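Local coordinates for sialyltransferase 0160 (Photobacterium damselae, PDB 4R84), which transfers sialic acid from the donor CMP-Neu5Ac to galactoside acceptors, probably forming alpha-2,6 linkages, as a glycosyltransferase of the GT-B structural group, at residues 242-247 with 484-489; 394-399 with 461-466; 478-483 with 494-499. All coordinates share one frame; numbering follows the deposited sequence.

From the N terminus, the chain first passes 242-247, on a helix that follows a strand of the large mixed sheet. The long loop closed by contact 1 at 484-489 contains contact 2 entirely, which joins the 394-399 loop to strand 462-468. Contact 3 opens at 478-483, before contact 1 has closed, and closes at 494-499 after it, so these two cross; contacts 2 and 3 run in series. Contact 1 ties the two Rossmann-like halves together, whereas contacts 2 and 3 lie within the C-terminal half. M488 packs on I465, and the backbones of I465 and D498 pair.

Contact 1. Residues 242-247 with 484-489; sequences SLYQWK and LVQVML
The interface between the two Rossmann-like halves of this GT-B enzyme is bridged here by Y244 of helix 237-246, which packs against Q486 and V487 on helix 483-490. Y244 leaves its backbone already facing the other helix, and with CG anti to the backbone N (chi1 177°) the ring extends as far as Q486. The base of the side chain rests on the valine, with Y244 CB 3.6 Å from V487 CG2, a methyl that also meets CG and CD1. Farther out, Y244 CE1 approaches Q486 CB at 3.6 Å, and Y244 OH lies 3.5 Å from Q486 CG, so the glutamine offers its aliphatic stem to the phenol. Bent at chi2, this side chain swings its amide away from the ring, with the two planes 55° apart. A water in the plane of the ring, at its edge, joins the polar ends: it is 2.6 Å from Y244 OH and donates to Q486 OE1 at 3.0 Å. The other amide atom, NE2, is hydrogen-bonded to L480 O, which should fix the amide's orientation. Y299 touches both Y244 and V487 from helix 299-302. This is helix packing between the halves of a GT-B fold.

Contact 2. Residues 394-399 with 461-466; sequences YYLGKD and KVNFIV
L396 meets strand 462-468 in two ways, through its carbonyl oxygen and through one methyl. N463 ND2 donates to L396 O over 3.1 Å, with a nearly straight N-H...O angle of 166°. The donor lies in the carbonyl plane on a lone pair, and the acceptor in turn sits close to the plane of the amide. Just beside this bond L396 CD2 packs on the amide carbon, 3.5 Å from N463 CG, so the same residue grips the asparagine by a polar and an apolar contact. ND2 is also hydrogen-bonded to T445 OG1, and two partners thus fix the amide's rotation. The join belongs to a Rossmann-like alpha/beta domain: 394-399 lies in the loop between helix 373-388 and strand 401-405, while the backbone of N463 pairs with V446 of strand 445-447. One residue on, F464 turns its ring to the helix side with CG wedged between N and C (chi1 62°). There F464 CE2 lies 3.8 Å from L396 CD2 and 3.9 Å from Y394 O, and V383 and A387 of helix 373-388 also touch the ring. Two waters lie between N463 OD1 and the backbone oxygens of Y394 and Y395. The one near Y395 O is 2.7 Å from N463 OD1; the link to Y394 O is weak.

Contact 3. Residues 478-483 with 494-499; sequences EALKSP and VKEKDV
The last turn of helix 476-481 lies against a short 3-10 turn, 496-498, just where it runs into strand 499-502, and the backbones come nearest at L480 and V499, 7.1 Å between their CA atoms. L480 does most of the packing through a single methyl. Its CD2 enters the angle between two residues of the other segment, 3.8 Å from V499 CB on one hand and 4.0 Å from E496 CG on the other. The leucine and valine side chains lie obliquely to each other, and CD2 also borders V499 CG1. E496 contributes its aliphatic stem: with CG anti to the carbonyl carbon (chi1 -77°) and the chain extended from there, CG and CD follow CB past the methyl. A479 adds a looser contact, with its CB 4.4 Å from V499 CG1. Each partner is held in shape locally. S482 OG donates to A479 O at 2.8 Å in the carbonyl plane, and S482 N reaches the same oxygen, so two donors grip it at the end of the helix; S482 is also the N-cap of helix 483-490, with a weak bond from V485 N to its OG. In the other segment D498 OD2 accepts from K495 N at 2.9 Å, fastening the 3-10 turn, while D498 OD1 makes a salt bridge with K497 NZ at 2.6 Å. F467 of strand 462-468 touches both A479 and V499. Strand 462-468, helices 476-481 and 483-490 and the adjacent parallel strand 499-502 make a beta-alpha-beta crossover, the repeating unit of Rossmann-like folds.

Contact 1. Residues 242-247 with 484-489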
ATOM      1  N   SER A 242      13.102  12.573   7.235  1.00 20.75           N
ATOM      2  CA  SER A 242      12.525  13.900   7.044  1.00 19.89           C
ATOM      3  C   SER A 242      11.867  14.403   8.318  1.00 19.75           C
ATOM      4  O   SER A 242      11.976  15.579   8.655  1.00 24.07           O
ATOM      5  CB  SER A 242      11.492  13.892   5.903  1.00 24.16           C
ATOM      6  OG  SER A 242      12.124  13.574   4.674  1.00 30.11           O
ATOM      7  N   LEU A 243      11.170  13.512   9.011  1.00 20.46           N
ATOM      8  CA  LEU A 243      10.542  13.844  10.284  1.00 17.69           C
ATOM      9  C   LEU A 243      11.609  14.185  11.330  1.00 22.96           C
ATOM     10  O   LEU A 243      11.471  15.151  12.078  1.00 26.51           O
ATOM     11  CB  LEU A 243       9.651  12.689  10.762  1.00 17.97           C
ATOM     12  CG  LEU A 243       8.255  12.632  10.102  1.00 21.93           C
ATOM     13  CD1 LEU A 243       7.584  11.304  10.400  1.00 23.45           C
ATOM     14  CD2 LEU A 243       7.398  13.801  10.574  1.00 20.15           C
ATOM     15  N   TYR A 244      12.675  13.395  11.358  1.00 21.83           N
ATOM     16  CA  TYR A 244      13.786  13.645  12.270  1.00 22.11           C
ATOM     17  C   TYR A 244      14.377  15.041  12.068  1.00 24.85           C
ATOM     18  O   TYR A 244      14.632  15.768  13.032  1.00 29.99           O
ATOM     19  CB  TYR A 244      14.867  12.591  12.067  1.00 19.47           C
ATOM     20  CG  TYR A 244      16.095  12.812  12.908  1.00 22.93           C
ATOM     21  CD1 TYR A 244      16.168  12.321  14.200  1.00 27.75           C
ATOM     22  CD2 TYR A 244      17.187  13.518  12.407  1.00 24.78           C
ATOM     23  CE1 TYR A 244      17.304  12.533  14.987  1.00 27.59           C
ATOM     24  CE2 TYR A 244      18.309  13.727  13.176  1.00 31.85           C
ATOM     25  CZ  TYR A 244      18.364  13.228  14.461  1.00 35.97           C
ATOM     26  OH  TYR A 244      19.494  13.441  15.217  1.00 42.73           O
ATOM     27  N   GLN A 245      14.592  15.409  10.809  1.00 23.87           N
ATOM     28  CA  GLN A 245      15.216  16.679  10.487  1.00 22.35           C
ATOM     29  C   GLN A 245      14.292  17.856  10.758  1.00 26.70           C
ATOM     30  O   GLN A 245      14.749  18.991  10.887  1.00 29.52           O
ATOM     31  CB  GLN A 245      15.671  16.677   9.024  1.00 27.60           C
ATOM     32  CG  GLN A 245      16.867  15.765   8.765  1.00 35.91           C
ATOM     33  CD  GLN A 245      17.169  15.567   7.285  1.00 44.77           C
ATOM     34  OE1 GLN A 245      16.284  15.654   6.434  1.00 42.56           O
ATOM     35  NE2 GLN A 245      18.433  15.308   6.974  1.00 53.01           N
ATOM     36  N   TRP A 246      12.997  17.576  10.884  1.00 23.66           N
ATOM     37  CA  TRP A 246      11.966  18.608  11.013  1.00 24.12           C
ATOM     38  C   TRP A 246      11.469  18.784  12.458  1.00 27.52           C
ATOM     39  O   TRP A 246      10.852  19.803  12.790  1.00 30.46           O
ATOM     40  CB  TRP A 246      10.801  18.243  10.073  1.00 24.03           C
ATOM     41  CG  TRP A 246       9.547  19.041  10.192  1.00 26.73           C
ATOM     42  CD1 TRP A 246       9.260  20.229   9.579  1.00 26.51           C
ATOM     43  CD2 TRP A 246       8.375  18.670  10.919  1.00 26.05           C
ATOM     44  NE1 TRP A 246       7.984  20.630   9.907  1.00 24.93           N
ATOM     45  CE2 TRP A 246       7.420  19.686  10.728  1.00 23.45           C
ATOM     46  CE3 TRP A 246       8.048  17.581  11.729  1.00 28.65           C
ATOM     47  CZ2 TRP A 246       6.161  19.647  11.322  1.00 24.18           C
ATOM     48  CZ3 TRP A 246       6.815  17.543  12.314  1.00 21.96           C
ATOM     49  CH2 TRP A 246       5.875  18.569  12.109  1.00 23.98           C
ATOM     50  N   LYS A 247      11.755  17.807  13.317  1.00 26.04           N
ATOM     51  CA  LYS A 247      11.075  17.699  14.610  1.00 28.61           C
ATOM     52  C   LYS A 247      11.368  18.865  15.559  1.00 32.17           C
ATOM     53  O   LYS A 247      10.569  19.147  16.455  1.00 30.29           O
ATOM     54  CB  LYS A 247      11.425  16.370  15.295  1.00 25.35           C
ATOM     55  CG  LYS A 247      12.881  16.208  15.762  1.00 34.06           C
ATOM     56  CD  LYS A 247      13.058  14.863  16.471  1.00 33.97           C
ATOM     57  CE  LYS A 247      14.519  14.543  16.798  1.00 33.43           C
ATOM     58  NZ  LYS A 247      15.163  15.618  17.606  1.00 42.36           N
ATOM     59  N   LEU A 484      19.668   8.944   9.842  1.00 23.43           N
ATOM     60  CA  LEU A 484      19.150   7.602   9.663  1.00 26.22           C
ATOM     61  C   LEU A 484      19.424   6.722  10.878  1.00 26.65           C
ATOM     62  O   LEU A 484      18.522   6.065  11.387  1.00 24.93           O
ATOM     63  CB  LEU A 484      19.747   6.949   8.423  1.00 27.04           C
ATOM     64  CG  LEU A 484      19.155   5.573   8.121  1.00 32.46           C
ATOM     65  CD1 LEU A 484      17.655   5.672   7.894  1.00 32.53           C
ATOM     66  CD2 LEU A 484      19.842   4.957   6.905  1.00 36.77           C
ATOM     67  N   VAL A 485      20.663   6.719  11.359  1.00 22.18           N
ATOM     68  CA  VAL A 485      20.984   5.871  12.504  1.00 23.34           C
ATOM     69  C   VAL A 485      20.287   6.375  13.768  1.00 18.14           C
ATOM     70  O   VAL A 485      19.759   5.582  14.553  1.00 21.91           O
ATOM     71  CB  VAL A 485      22.503   5.783  12.715  1.00 23.46           C
ATOM     72  CG1 VAL A 485      22.832   5.054  14.011  1.00 25.42           C
ATOM     73  CG2 VAL A 485      23.139   5.076  11.526  1.00 22.49           C
ATOM     74  N   GLN A 486      20.245   7.692  13.950  1.00 19.16           N
ATOM     75  CA  GLN A 486      19.573   8.256  15.123  1.00 20.71           C
ATOM     76  C   GLN A 486      18.109   7.823  15.173  1.00 20.59           C
ATOM     77  O   GLN A 486      17.586   7.503  16.248  1.00 23.06           O
ATOM     78  CB  GLN A 486      19.687   9.786  15.131  1.00 21.46           C
ATOM     79  CG  GLN A 486      21.099  10.299  15.495  1.00 26.07           C
ATOM     80  CD  GLN A 486      21.562   9.812  16.850  1.00 29.52           C
ATOM     81  OE1 GLN A 486      20.901  10.044  17.861  1.00 34.72           O
ATOM     82  NE2 GLN A 486      22.701   9.130  16.882  1.00 31.12           N
ATOM     83  N   VAL A 487      17.459   7.784  14.011  1.00 24.82           N
ATOM     84  CA  VAL A 487      16.075   7.315  13.947  1.00 23.15           C
ATOM     85  C   VAL A 487      15.957   5.833  14.276  1.00 21.39           C
ATOM     86  O   VAL A 487      15.109   5.436  15.078  1.00 23.31           O
ATOM     87  CB  VAL A 487      15.463   7.579  12.555  1.00 24.82           C
ATOM     88  CG1 VAL A 487      14.144   6.823  12.379  1.00 27.19           C
ATOM     89  CG2 VAL A 487      15.300   9.066  12.343  1.00 27.99           C
ATOM     90  N   MET A 488      16.839   5.016  13.707  1.00 20.33           N
ATOM     91  CA  MET A 488      16.800   3.585  13.956  1.00 23.92           C
ATOM     92  C   MET A 488      17.089   3.261  15.422  1.00 21.18           C
ATOM     93  O   MET A 488      16.496   2.333  15.981  1.00 24.52           O
ATOM     94  CB  MET A 488      17.804   2.867  13.058  1.00 24.87           C
ATOM     95  CG  MET A 488      17.577   3.129  11.593  1.00 27.98           C
ATOM     96  SD  MET A 488      18.670   2.128  10.571  1.00 33.55           S
ATOM     97  CE  MET A 488      17.903   0.548  10.761  1.00 28.68           C
ATOM     98  N   LEU A 489      17.991   4.019  16.044  1.00 23.95           N
ATOM     99  CA  LEU A 489      18.260   3.851  17.471  1.00 18.94           C
ATOM    100  C   LEU A 489      17.026   4.175  18.314  1.00 23.42           C
ATOM    101  O   LEU A 489      16.673   3.414  19.205  1.00 26.07           O
ATOM    102  CB  LEU A 489      19.452   4.715  17.899  1.00 24.34           C
ATOM    103  CG  LEU A 489      20.841   4.271  17.405  1.00 24.40           C
ATOM    104  CD1 LEU A 489      21.881   5.350  17.658  1.00 26.10           C
ATOM    105  CD2 LEU A 489      21.290   2.966  18.049  1.00 23.86           C
TER
HETATM  106  O   HOH W   1      19.583  12.783  17.688  1.00 39.84           O

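Contact 2. Residues 394-399 with 461-466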
ATOM      1  N   TYR A 394      32.162  -9.687  15.012  1.00 39.16           N
ATOM      2  CA  TYR A 394      30.876  -9.433  14.378  1.00 39.13           C
ATOM      3  C   TYR A 394      30.216 -10.717  13.897  1.00 32.90           C
ATOM      4  O   TYR A 394      29.322 -10.698  13.049  1.00 33.73           O
ATOM      5  CB  TYR A 394      31.074  -8.452  13.229  1.00 38.55           C
ATOM      6  CG  TYR A 394      31.889  -7.279  13.699  1.00 51.91           C
ATOM      7  CD1 TYR A 394      31.329  -6.291  14.500  1.00 50.49           C
ATOM      8  CD2 TYR A 394      33.231  -7.166  13.354  1.00 63.54           C
ATOM      9  CE1 TYR A 394      32.085  -5.224  14.949  1.00 55.64           C
ATOM     10  CE2 TYR A 394      33.995  -6.100  13.794  1.00 65.24           C
ATOM     11  CZ  TYR A 394      33.417  -5.132  14.588  1.00 60.52           C
ATOM     12  OH  TYR A 394      34.178  -4.074  15.022  1.00 59.89           O
ATOM     13  N   TYR A 395      30.655 -11.830  14.466  1.00 28.23           N
ATOM     14  CA  TYR A 395      30.016 -13.120  14.261  1.00 28.02           C
ATOM     15  C   TYR A 395      28.522 -12.988  14.523  1.00 27.55           C
ATOM     16  O   TYR A 395      28.113 -12.284  15.447  1.00 25.18           O
ATOM     17  CB  TYR A 395      30.658 -14.148  15.193  1.00 23.72           C
ATOM     18  CG  TYR A 395      30.108 -15.559  15.151  1.00 27.14           C
ATOM     19  CD1 TYR A 395      29.944 -16.236  13.952  1.00 32.00           C
ATOM     20  CD2 TYR A 395      29.827 -16.241  16.329  1.00 31.10           C
ATOM     21  CE1 TYR A 395      29.467 -17.532  13.924  1.00 28.35           C
ATOM     22  CE2 TYR A 395      29.362 -17.535  16.309  1.00 29.74           C
ATOM     23  CZ  TYR A 395      29.184 -18.178  15.109  1.00 33.63           C
ATOM     24  OH  TYR A 395      28.710 -19.472  15.091  1.00 36.42           O
ATOM     25  N   LEU A 396      27.706 -13.603  13.674  1.00 25.68           N
ATOM     26  CA  LEU A 396      26.251 -13.519  13.833  1.00 23.39           C
ATOM     27  C   LEU A 396      25.791 -14.083  15.175  1.00 29.49           C
ATOM     28  O   LEU A 396      24.699 -13.765  15.636  1.00 33.35           O
ATOM     29  CB  LEU A 396      25.530 -14.246  12.687  1.00 26.40           C
ATOM     30  CG  LEU A 396      25.608 -13.700  11.256  1.00 31.19           C
ATOM     31  CD1 LEU A 396      24.998 -14.703  10.299  1.00 38.60           C
ATOM     32  CD2 LEU A 396      24.880 -12.365  11.118  1.00 28.46           C
ATOM     33  N   GLY A 397      26.613 -14.937  15.791  1.00 30.30           N
ATOM     34  CA  GLY A 397      26.311 -15.487  17.107  1.00 37.22           C
ATOM     35  C   GLY A 397      26.097 -16.994  17.161  1.00 36.08           C
ATOM     36  O   GLY A 397      26.209 -17.620  18.219  1.00 32.91           O
ATOM     37  N   LYS A 398      25.768 -17.582  16.020  1.00 30.38           N
ATOM     38  CA  LYS A 398      25.635 -19.029  15.904  1.00 34.98           C
ATOM     39  C   LYS A 398      25.743 -19.430  14.437  1.00 27.61           C
ATOM     40  O   LYS A 398      25.923 -18.573  13.578  1.00 26.99           O
ATOM     41  CB  LYS A 398      24.323 -19.514  16.523  1.00 37.20           C
ATOM     42  CG  LYS A 398      23.100 -18.751  16.103  1.00 35.50           C
ATOM     43  CD  LYS A 398      21.883 -19.274  16.838  1.00 39.91           C
ATOM     44  CE  LYS A 398      20.682 -18.390  16.632  1.00 48.62           C
ATOM     45  NZ  LYS A 398      19.499 -18.926  17.360  1.00 55.33           N
ATOM     46  N   ASP A 399      25.691 -20.726  14.154  1.00 31.18           N
ATOM     47  CA  ASP A 399      25.778 -21.203  12.775  1.00 28.73           C
ATOM     48  C   ASP A 399      24.454 -21.030  12.053  1.00 29.94           C
ATOM     49  O   ASP A 399      23.425 -21.475  12.550  1.00 26.92           O
ATOM     50  CB  ASP A 399      26.217 -22.669  12.735  1.00 27.71           C
ATOM     51  CG  ASP A 399      27.588 -22.876  13.343  1.00 45.20           C
ATOM     52  OD1 ASP A 399      28.466 -22.010  13.121  1.00 46.92           O
ATOM     53  OD2 ASP A 399      27.780 -23.890  14.053  1.00 56.30           O
ATOM     54  N   LYS A 461      15.150  -9.755  14.512  1.00 22.50           N
ATOM     55  CA  LYS A 461      15.676 -10.404  13.318  1.00 20.03           C
ATOM     56  C   LYS A 461      16.788  -9.582  12.648  1.00 28.49           C
ATOM     57  O   LYS A 461      17.400 -10.025  11.677  1.00 29.70           O
ATOM     58  CB  LYS A 461      14.531 -10.674  12.324  1.00 20.58           C
ATOM     59  CG  LYS A 461      13.617 -11.824  12.712  1.00 26.01           C
ATOM     60  CD  LYS A 461      12.526 -12.028  11.663  1.00 30.50           C
ATOM     61  CE  LYS A 461      11.544 -13.111  12.074  1.00 35.04           C
ATOM     62  NZ  LYS A 461      12.148 -14.458  12.034  1.00 44.43           N
ATOM     63  N   VAL A 462      17.063  -8.391  13.167  1.00 23.30           N
ATOM     64  CA  VAL A 462      18.144  -7.586  12.620  1.00 20.65           C
ATOM     65  C   VAL A 462      19.440  -7.829  13.378  1.00 24.07           C
ATOM     66  O   VAL A 462      19.530  -7.523  14.559  1.00 29.02           O
ATOM     67  CB  VAL A 462      17.807  -6.080  12.666  1.00 27.23           C
ATOM     68  CG1 VAL A 462      18.972  -5.255  12.150  1.00 31.04           C
ATOM     69  CG2 VAL A 462      16.543  -5.800  11.863  1.00 24.42           C
ATOM     70  N   ASN A 463      20.450  -8.365  12.695  1.00 22.00           N
ATOM     71  CA  ASN A 463      21.696  -8.703  13.392  1.00 24.81           C
ATOM     72  C   ASN A 463      22.687  -7.542  13.447  1.00 29.20           C
ATOM     73  O   ASN A 463      23.058  -7.081  14.528  1.00 31.98           O
ATOM     74  CB  ASN A 463      22.364  -9.908  12.735  1.00 29.54           C
ATOM     75  CG  ASN A 463      23.184 -10.723  13.723  1.00 35.99           C
ATOM     76  OD1 ASN A 463      24.211 -10.265  14.214  1.00 31.44           O
ATOM     77  ND2 ASN A 463      22.735 -11.945  14.005  1.00 32.94           N
ATOM     78  N   PHE A 464      23.115  -7.068  12.283  1.00 24.63           N
ATOM     79  CA  PHE A 464      23.937  -5.860  12.196  1.00 22.04           C
ATOM     80  C   PHE A 464      23.662  -5.175  10.874  1.00 25.22           C
ATOM     81  O   PHE A 464      23.161  -5.793   9.933  1.00 22.47           O
ATOM     82  CB  PHE A 464      25.442  -6.146  12.323  1.00 20.41           C
ATOM     83  CG  PHE A 464      26.011  -7.020  11.234  1.00 20.92           C
ATOM     84  CD1 PHE A 464      26.325  -6.493   9.986  1.00 20.22           C
ATOM     85  CD2 PHE A 464      26.290  -8.352  11.477  1.00 28.34           C
ATOM     86  CE1 PHE A 464      26.856  -7.284   8.995  1.00 23.38           C
ATOM     87  CE2 PHE A 464      26.839  -9.150  10.494  1.00 27.90           C
ATOM     88  CZ  PHE A 464      27.134  -8.619   9.254  1.00 28.41           C
ATOM     89  N   ILE A 465      24.009  -3.896  10.816  1.00 19.49           N
ATOM     90  CA  ILE A 465      23.849  -3.105   9.607  1.00 18.27           C
ATOM     91  C   ILE A 465      25.135  -2.379   9.268  1.00 19.61           C
ATOM     92  O   ILE A 465      25.743  -1.744  10.135  1.00 22.68           O
ATOM     93  CB  ILE A 465      22.730  -2.097   9.768  1.00 16.19           C
ATOM     94  CG1 ILE A 465      21.423  -2.832  10.055  1.00 24.58           C
ATOM     95  CG2 ILE A 465      22.576  -1.303   8.502  1.00 20.36           C
ATOM     96  CD1 ILE A 465      20.238  -1.915  10.191  1.00 34.32           C
ATOM     97  N   VAL A 466      25.545  -2.473   8.004  1.00 20.31           N
ATOM     98  CA  VAL A 466      26.791  -1.865   7.560  1.00 19.44           C
ATOM     99  C   VAL A 466      26.560  -0.578   6.790  1.00 18.78           C
ATOM    100  O   VAL A 466      25.812  -0.563   5.811  1.00 20.00           O
ATOM    101  CB  VAL A 466      27.571  -2.824   6.674  1.00 22.31           C
ATOM    102  CG1 VAL A 466      28.836  -2.145   6.156  1.00 18.09           C
ATOM    103  CG2 VAL A 466      27.914  -4.086   7.466  1.00 26.83           C
TER
HETATM  104  O   HOH W   2      26.961  -8.989  14.761  1.00 53.83           O
HETATM  105  O   HOH W   3      25.565 -10.916  16.498  1.00 35.70           O

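Contact 3. Residues 478-483 with 494-499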
ATOM      1  N   GLU A 478      30.742   9.053  12.114  1.00 23.25           N
ATOM      2  CA  GLU A 478      29.821   9.812  11.287  1.00 23.36           C
ATOM      3  C   GLU A 478      28.554   9.011  10.993  1.00 22.16           C
ATOM      4  O   GLU A 478      27.476   9.582  10.909  1.00 24.70           O
ATOM      5  CB  GLU A 478      30.517  10.259   9.994  1.00 27.13           C
ATOM      6  CG  GLU A 478      31.542  11.366  10.274  1.00 31.44           C
ATOM      7  CD  GLU A 478      32.385  11.747   9.073  1.00 41.36           C
ATOM      8  OE1 GLU A 478      32.106  11.257   7.959  1.00 36.01           O
ATOM      9  OE2 GLU A 478      33.334  12.545   9.251  1.00 34.30           O
ATOM     10  N   ALA A 479      28.670   7.691  10.875  1.00 24.83           N
ATOM     11  CA  ALA A 479      27.470   6.869  10.691  1.00 27.58           C
ATOM     12  C   ALA A 479      26.572   6.962  11.922  1.00 25.24           C
ATOM     13  O   ALA A 479      25.367   7.174  11.796  1.00 26.74           O
ATOM     14  CB  ALA A 479      27.832   5.427  10.414  1.00 25.82           C
ATOM     15  N   LEU A 480      27.163   6.816  13.106  1.00 24.11           N
ATOM     16  CA  LEU A 480      26.378   6.818  14.338  1.00 22.94           C
ATOM     17  C   LEU A 480      25.606   8.120  14.519  1.00 32.49           C
ATOM     18  O   LEU A 480      24.505   8.117  15.059  1.00 27.53           O
ATOM     19  CB  LEU A 480      27.273   6.575  15.554  1.00 22.09           C
ATOM     20  CG  LEU A 480      27.778   5.145  15.722  1.00 28.37           C
ATOM     21  CD1 LEU A 480      28.840   5.081  16.802  1.00 32.73           C
ATOM     22  CD2 LEU A 480      26.607   4.238  16.073  1.00 27.28           C
ATOM     23  N   LYS A 481      26.180   9.230  14.066  1.00 26.34           N
ATOM     24  CA  LYS A 481      25.558  10.536  14.266  1.00 30.21           C
ATOM     25  C   LYS A 481      24.568  10.902  13.151  1.00 35.11           C
ATOM     26  O   LYS A 481      23.869  11.914  13.237  1.00 29.07           O
ATOM     27  CB  LYS A 481      26.625  11.625  14.380  1.00 32.14           C
ATOM     28  CG  LYS A 481      27.556  11.501  15.585  1.00 44.95           C
ATOM     29  CD  LYS A 481      28.605  12.616  15.566  1.00 51.49           C
ATOM     30  CE  LYS A 481      29.595  12.516  16.732  1.00 59.28           C
ATOM     31  NZ  LYS A 481      30.774  11.656  16.426  1.00 61.44           N
ATOM     32  N   SER A 482      24.509  10.092  12.104  1.00 27.72           N
ATOM     33  CA  SER A 482      23.622  10.394  10.983  1.00 28.26           C
ATOM     34  C   SER A 482      22.154  10.318  11.401  1.00 23.88           C
ATOM     35  O   SER A 482      21.796   9.537  12.283  1.00 24.42           O
ATOM     36  CB  SER A 482      23.877   9.447   9.810  1.00 23.60           C
ATOM     37  OG  SER A 482      23.431   8.133  10.094  1.00 23.49           O
ATOM     38  N   PRO A 483      21.302  11.133  10.756  1.00 29.00           N
ATOM     39  CA  PRO A 483      19.853  11.098  10.985  1.00 28.24           C
ATOM     40  C   PRO A 483      19.279   9.688  10.872  1.00 26.08           C
ATOM     41  O   PRO A 483      18.525   9.272  11.744  1.00 23.84           O
ATOM     42  CB  PRO A 483      19.305  12.010   9.885  1.00 25.61           C
ATOM     43  CG  PRO A 483      20.389  13.002   9.675  1.00 30.29           C
ATOM     44  CD  PRO A 483      21.699  12.256   9.890  1.00 25.78           C
ATOM     45  N   VAL A 494      18.036  -0.953  15.851  1.00 21.37           N
ATOM     46  CA  VAL A 494      19.395  -1.350  16.185  1.00 22.11           C
ATOM     47  C   VAL A 494      19.844  -0.661  17.467  1.00 24.35           C
ATOM     48  O   VAL A 494      19.290   0.365  17.869  1.00 23.81           O
ATOM     49  CB  VAL A 494      20.394  -0.989  15.067  1.00 20.35           C
ATOM     50  CG1 VAL A 494      20.141  -1.800  13.826  1.00 26.85           C
ATOM     51  CG2 VAL A 494      20.321   0.483  14.764  1.00 26.20           C
ATOM     52  N   LYS A 495      20.873  -1.236  18.085  1.00 22.67           N
ATOM     53  CA  LYS A 495      21.645  -0.560  19.108  1.00 24.11           C
ATOM     54  C   LYS A 495      22.980  -0.144  18.485  1.00 25.44           C
ATOM     55  O   LYS A 495      23.319  -0.591  17.390  1.00 23.42           O
ATOM     56  CB  LYS A 495      21.844  -1.480  20.314  1.00 23.42           C
ATOM     57  CG  LYS A 495      20.545  -1.821  21.009  1.00 30.30           C
ATOM     58  CD  LYS A 495      20.776  -2.666  22.254  1.00 30.18           C
ATOM     59  CE  LYS A 495      19.477  -2.818  23.028  1.00 36.51           C
ATOM     60  NZ  LYS A 495      18.461  -3.582  22.246  1.00 43.69           N
ATOM     61  N   GLU A 496      23.729   0.715  19.167  1.00 22.93           N
ATOM     62  CA  GLU A 496      24.947   1.257  18.588  1.00 22.23           C
ATOM     63  C   GLU A 496      25.930   0.174  18.170  1.00 25.01           C
ATOM     64  O   GLU A 496      26.586   0.302  17.138  1.00 24.45           O
ATOM     65  CB  GLU A 496      25.629   2.219  19.557  1.00 33.23           C
ATOM     66  CG  GLU A 496      24.967   3.579  19.617  1.00 42.07           C
ATOM     67  CD  GLU A 496      25.892   4.642  20.175  1.00 60.74           C
ATOM     68  OE1 GLU A 496      25.555   5.841  20.063  1.00 70.67           O
ATOM     69  OE2 GLU A 496      26.967   4.276  20.701  1.00 54.50           O
ATOM     70  N   LYS A 497      26.001  -0.899  18.960  1.00 23.84           N
ATOM     71  CA  LYS A 497      26.894  -2.016  18.672  1.00 24.95           C
ATOM     72  C   LYS A 497      26.567  -2.715  17.346  1.00 26.27           C
ATOM     73  O   LYS A 497      27.396  -3.448  16.805  1.00 28.07           O
ATOM     74  CB  LYS A 497      26.828  -3.051  19.801  1.00 35.45           C
ATOM     75  CG  LYS A 497      25.743  -4.063  19.489  1.00 40.08           C
ATOM     76  CD  LYS A 497      25.581  -5.173  20.452  1.00 46.33           C
ATOM     77  CE  LYS A 497      24.575  -6.149  19.867  1.00 45.97           C
ATOM     78  NZ  LYS A 497      25.048  -6.793  18.617  1.00 56.17           N
ATOM     79  N   ASP A 498      25.347  -2.519  16.840  1.00 21.76           N
ATOM     80  CA  ASP A 498      24.907  -3.164  15.614  1.00 19.28           C
ATOM     81  C   ASP A 498      25.294  -2.341  14.389  1.00 21.65           C
ATOM     82  O   ASP A 498      25.164  -2.812  13.264  1.00 26.66           O
ATOM     83  CB  ASP A 498      23.389  -3.369  15.610  1.00 20.38           C
ATOM     84  CG  ASP A 498      22.913  -4.217  16.778  1.00 28.44           C
ATOM     85  OD1 ASP A 498      23.581  -5.225  17.071  1.00 31.31           O
ATOM     86  OD2 ASP A 498      21.885  -3.867  17.408  1.00 35.89           O
ATOM     87  N   VAL A 499      25.734  -1.110  14.615  1.00 22.16           N
ATOM     88  CA  VAL A 499      26.051  -0.199  13.525  1.00 24.02           C
ATOM     89  C   VAL A 499      27.526  -0.293  13.157  1.00 18.30           C
ATOM     90  O   VAL A 499      28.420   0.041  13.970  1.00 20.32           O
ATOM     91  CB  VAL A 499      25.691   1.253  13.888  1.00 25.14           C
ATOM     92  CG1 VAL A 499      26.062   2.186  12.749  1.00 29.46           C
ATOM     93  CG2 VAL A 499      24.208   1.362  14.185  1.00 25.19           C
TER